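Local coordinates for protein 1A (Cricket paralysis virus, PDB 6C3R), which suppresses the antiviral RNA interference of insect cells by inactivating host AGO2 and recruiting a cellular ubiquitin ligase that promotes its degradation, at residues Phe25-Leu36 with Phe101-Pro110. Sequence-based numbering, arbitrary orientation.
Sequences FCTFYVQSKPQL and FGNGLLIVSP
Leu105 sets its CD1 methyl over the middle of one face of the Tyr29 ring, 3.5 Å from the ring centroid and 5° off the normal, a CH-pi contact in which the two side chains meet at about a right angle. Tyr29 pairs with Ile107 in the sheet, but with CG anti to its own carbonyl carbon (chi1 -74°) the ring leans back toward the start of the strand and meets Leu105, two residues earlier than Ile107. On this face Ile107 CD1 reaches the other way, touching Pro34 CB at 3.8 Å and Gln31 OE1 where residues 31-36 curl back. Strands 26-30 and 104-108 form a two-stranded parallel sheet, laced by six backbone hydrogen bonds that alternate from Gly104 N to Phe25 O through to Gln31 N to Val108 O. The Cys26, Phe28 and Val30 face is buried: the Phe28 ring lies obliquely across Leu106 and Val108, its CE1 3.7 Å from Leu106 CB and 4.0 Å from Val108 CG2, while Leu106 CD1 approaches Cys26 SG. Helix 77-90 packs on this side, and Trp123 and Phe120 meet the Phe28 ring edge-to-face. Beside Phe101, the last residue of the AGO2-interacting region, Phe25 CE1 contacts Phe101 CB at 3.6 Å, the rings inclined at 56°.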
loop_
_atom_site.group_PDB
_atom_site.type_symbol
_atom_site.label_atom_id
_atom_site.label_comp_id
_atom_site.label_asym_id
_atom_site.label_seq_id
_atom_site.Cartn_x
_atom_site.Cartn_y
_atom_site.Cartn_z
ATOM N N PHE A 25 -4.192 9.704 8.537
ATOM C CA PHE A 25 -4.332 9.004 7.231
ATOM C C PHE A 25 -5.580 8.135 7.144
ATOM O O PHE A 25 -5.608 7.134 6.421
ATOM C CB PHE A 25 -3.078 8.187 6.887
ATOM C CG PHE A 25 -1.843 9.020 6.797
ATOM C CD1 PHE A 25 -1.737 10.014 5.824
ATOM C CD2 PHE A 25 -0.795 8.845 7.695
ATOM C CE1 PHE A 25 -0.611 10.817 5.752
ATOM C CE2 PHE A 25 0.341 9.642 7.618
ATOM C CZ PHE A 25 0.430 10.633 6.649
ATOM N N CYS A 26 -6.621 8.552 7.864
ATOM C CA CYS A 26 -7.871 7.836 7.906
ATOM C C CYS A 26 -8.946 8.729 8.490
ATOM O O CYS A 26 -8.713 9.413 9.495
ATOM C CB CYS A 26 -7.740 6.558 8.742
ATOM S SG CYS A 26 -9.125 5.421 8.529
ATOM N N THR A 27 -10.122 8.706 7.865
ATOM C CA THR A 27 -11.286 9.433 8.352
ATOM C C THR A 27 -12.512 8.497 8.477
ATOM O O THR A 27 -12.628 7.505 7.752
ATOM C CB THR A 27 -11.588 10.656 7.444
ATOM O OG1 THR A 27 -12.639 11.433 8.018
ATOM C CG2 THR A 27 -12.001 10.250 6.030
ATOM N N PHE A 28 -13.410 8.837 9.396
ATOM C CA PHE A 28 -14.656 8.099 9.597
ATOM C C PHE A 28 -15.811 8.912 9.033
ATOM O O PHE A 28 -15.802 10.135 9.139
ATOM C CB PHE A 28 -14.956 7.886 11.087
ATOM C CG PHE A 28 -14.341 6.669 11.677
ATOM C CD1 PHE A 28 -14.976 5.440 11.577
ATOM C CD2 PHE A 28 -13.154 6.753 12.395
ATOM C CE1 PHE A 28 -14.428 4.303 12.155
ATOM C CE2 PHE A 28 -12.602 5.618 12.974
ATOM C CZ PHE A 28 -13.240 4.388 12.845
ATOM N N TYR A 29 -16.804 8.220 8.465
ATOM C CA TYR A 29 -18.088 8.814 8.090
ATOM C C TYR A 29 -19.115 8.145 8.961
ATOM O O TYR A 29 -18.885 7.032 9.424
ATOM C CB TYR A 29 -18.430 8.541 6.629
ATOM C CG TYR A 29 -17.673 9.317 5.563
ATOM C CD1 TYR A 29 -16.641 10.213 5.874
ATOM C CD2 TYR A 29 -17.983 9.121 4.213
ATOM C CE1 TYR A 29 -15.966 10.905 4.881
ATOM C CE2 TYR A 29 -17.305 9.797 3.204
ATOM C CZ TYR A 29 -16.299 10.690 3.542
ATOM O OH TYR A 29 -15.614 11.352 2.545
ATOM N N VAL A 30 -20.247 8.820 9.171
ATOM C CA VAL A 30 -21.313 8.338 10.058
ATOM C C VAL A 30 -22.647 8.231 9.313
ATOM O O VAL A 30 -23.362 9.218 9.152
ATOM C CB VAL A 30 -21.470 9.253 11.283
ATOM C CG1 VAL A 30 -22.617 8.787 12.162
ATOM C CG2 VAL A 30 -20.174 9.298 12.079
ATOM N N GLN A 31 -22.994 7.023 8.886
ATOM C CA GLN A 31 -24.147 6.808 8.024
ATOM C C GLN A 31 -24.965 5.604 8.453
ATOM O O GLN A 31 -24.412 4.582 8.872
ATOM C CB GLN A 31 -23.659 6.570 6.616
ATOM C CG GLN A 31 -22.653 7.588 6.117
ATOM C CD GLN A 31 -22.189 7.269 4.728
ATOM O OE1 GLN A 31 -22.346 6.144 4.264
ATOM N NE2 GLN A 31 -21.613 8.258 4.050
ATOM N N SER A 32 -26.281 5.714 8.310
ATOM C CA SER A 32 -27.182 4.628 8.654
ATOM C C SER A 32 -27.162 3.502 7.637
ATOM O O SER A 32 -27.217 2.337 8.003
ATOM C CB SER A 32 -28.605 5.144 8.806
ATOM O OG SER A 32 -28.742 5.815 10.037
ATOM N N LYS A 33 -27.107 3.856 6.362
ATOM C CA LYS A 33 -27.219 2.878 5.275
ATOM C C LYS A 33 -26.193 3.209 4.194
ATOM O O LYS A 33 -26.525 3.828 3.186
ATOM C CB LYS A 33 -28.647 2.857 4.716
ATOM C CG LYS A 33 -29.658 2.173 5.630
ATOM C CD LYS A 33 -31.028 2.100 4.964
ATOM C CE LYS A 33 -31.899 0.968 5.503
ATOM N NZ LYS A 33 -33.113 0.751 4.655
ATOM N N PRO A 34 -24.929 2.822 4.432
ATOM C CA PRO A 34 -23.851 3.177 3.521
ATOM C C PRO A 34 -23.892 2.373 2.239
ATOM O O PRO A 34 -24.346 1.240 2.231
ATOM C CB PRO A 34 -22.596 2.839 4.318
ATOM C CG PRO A 34 -23.016 1.759 5.237
ATOM C CD PRO A 34 -24.440 2.046 5.587
ATOM N N GLN A 35 -23.398 2.970 1.169
ATOM C CA GLN A 35 -23.400 2.330 -0.144
ATOM C C GLN A 35 -22.076 1.596 -0.313
ATOM O O GLN A 35 -21.237 1.998 -1.111
ATOM C CB GLN A 35 -23.607 3.376 -1.246
ATOM C CG GLN A 35 -24.766 4.347 -1.003
ATOM C CD GLN A 35 -26.145 3.702 -1.092
ATOM O OE1 GLN A 35 -26.276 2.479 -1.248
ATOM N NE2 GLN A 35 -27.195 4.535 -1.005
ATOM N N LEU A 36 -21.904 0.513 0.448
ATOM C CA LEU A 36 -20.608 -0.166 0.560
ATOM C C LEU A 36 -20.128 -0.797 -0.725
ATOM O O LEU A 36 -18.931 -1.035 -0.878
ATOM C CB LEU A 36 -20.648 -1.246 1.626
ATOM C CG LEU A 36 -20.665 -0.782 3.076
ATOM C CD1 LEU A 36 -20.851 -1.977 3.990
ATOM C CD2 LEU A 36 -19.399 -0.017 3.426
ATOM N N PHE A 101 -0.531 13.295 0.206
ATOM C CA PHE A 101 -1.028 12.100 0.933
ATOM C C PHE A 101 -2.568 12.099 1.054
ATOM O O PHE A 101 -3.185 13.169 1.065
ATOM C CB PHE A 101 -0.395 12.010 2.332
ATOM C CG PHE A 101 1.103 11.805 2.324
ATOM C CD1 PHE A 101 1.644 10.526 2.210
ATOM C CD2 PHE A 101 1.978 12.890 2.440
ATOM C CE1 PHE A 101 3.022 10.333 2.196
ATOM C CE2 PHE A 101 3.358 12.701 2.429
ATOM C CZ PHE A 101 3.879 11.421 2.309
ATOM N N GLY A 102 -3.169 10.905 1.148
ATOM C CA GLY A 102 -4.644 10.722 1.228
ATOM C C GLY A 102 -5.095 9.955 2.471
ATOM O O GLY A 102 -4.254 9.513 3.258
ATOM N N ASN A 103 -6.412 9.789 2.642
ATOM C CA ASN A 103 -7.001 9.218 3.875
ATOM C C ASN A 103 -7.849 7.967 3.615
ATOM O O ASN A 103 -8.726 7.985 2.761
ATOM C CB ASN A 103 -7.892 10.255 4.585
ATOM C CG ASN A 103 -7.101 11.334 5.327
ATOM O OD1 ASN A 103 -6.962 11.278 6.554
ATOM N ND2 ASN A 103 -6.613 12.345 4.591
ATOM N N GLY A 104 -7.623 6.896 4.377
ATOM C CA GLY A 104 -8.458 5.696 4.288
ATOM C C GLY A 104 -9.865 6.001 4.752
ATOM O O GLY A 104 -10.052 6.844 5.614
ATOM N N LEU A 105 -10.859 5.321 4.185
ATOM C CA LEU A 105 -12.252 5.591 4.522
ATOM C C LEU A 105 -12.871 4.473 5.344
ATOM O O LEU A 105 -12.818 3.306 4.942
ATOM C CB LEU A 105 -13.060 5.801 3.254
ATOM C CG LEU A 105 -14.557 6.080 3.404
ATOM C CD1 LEU A 105 -14.822 7.195 4.401
ATOM C CD2 LEU A 105 -15.158 6.465 2.057
ATOM N N LEU A 106 -13.454 4.841 6.489
ATOM C CA LEU A 106 -14.239 3.933 7.315
ATOM C C LEU A 106 -15.582 4.515 7.644
ATOM O O LEU A 106 -15.736 5.724 7.704
ATOM C CB LEU A 106 -13.523 3.609 8.620
ATOM C CG LEU A 106 -12.311 2.703 8.430
ATOM C CD1 LEU A 106 -11.457 2.690 9.693
ATOM C CD2 LEU A 106 -12.695 1.292 8.043
ATOM N N ILE A 107 -16.547 3.628 7.894
ATOM C CA ILE A 107 -17.926 4.024 8.148
ATOM C C ILE A 107 -18.465 3.307 9.363
ATOM O O ILE A 107 -18.275 2.112 9.537
ATOM C CB ILE A 107 -18.851 3.733 6.935
ATOM C CG1 ILE A 107 -18.221 4.294 5.674
ATOM C CG2 ILE A 107 -20.246 4.310 7.171
ATOM C CD1 ILE A 107 -19.075 4.184 4.444
ATOM N N VAL A 108 -19.218 4.043 10.152
ATOM C CA VAL A 108 -19.746 3.567 11.416
ATOM C C VAL A 108 -21.196 4.044 11.478
ATOM O O VAL A 108 -21.504 5.088 10.938
ATOM C CB VAL A 108 -18.806 4.108 12.546
ATOM C CG1 VAL A 108 -19.512 4.954 13.595
ATOM C CG2 VAL A 108 -18.034 2.968 13.178
ATOM N N SER A 109 -22.083 3.302 12.132
ATOM C CA SER A 109 -23.457 3.780 12.314
ATOM C C SER A 109 -23.526 4.999 13.293
ATOM O O SER A 109 -22.586 5.233 14.075
ATOM C CB SER A 109 -24.374 2.650 12.797
ATOM O OG SER A 109 -24.253 2.416 14.190
ATOM N N PRO A 110 -24.639 5.772 13.256
ATOM C CA PRO A 110 -24.849 6.884 14.176
ATOM C C PRO A 110 -25.000 6.517 15.643
ATOM O O PRO A 110 -24.571 7.261 16.513
ATOM C CB PRO A 110 -26.156 7.489 13.680
ATOM C CG PRO A 110 -26.225 7.127 12.253
ATOM C CD PRO A 110 -25.688 5.740 12.223
#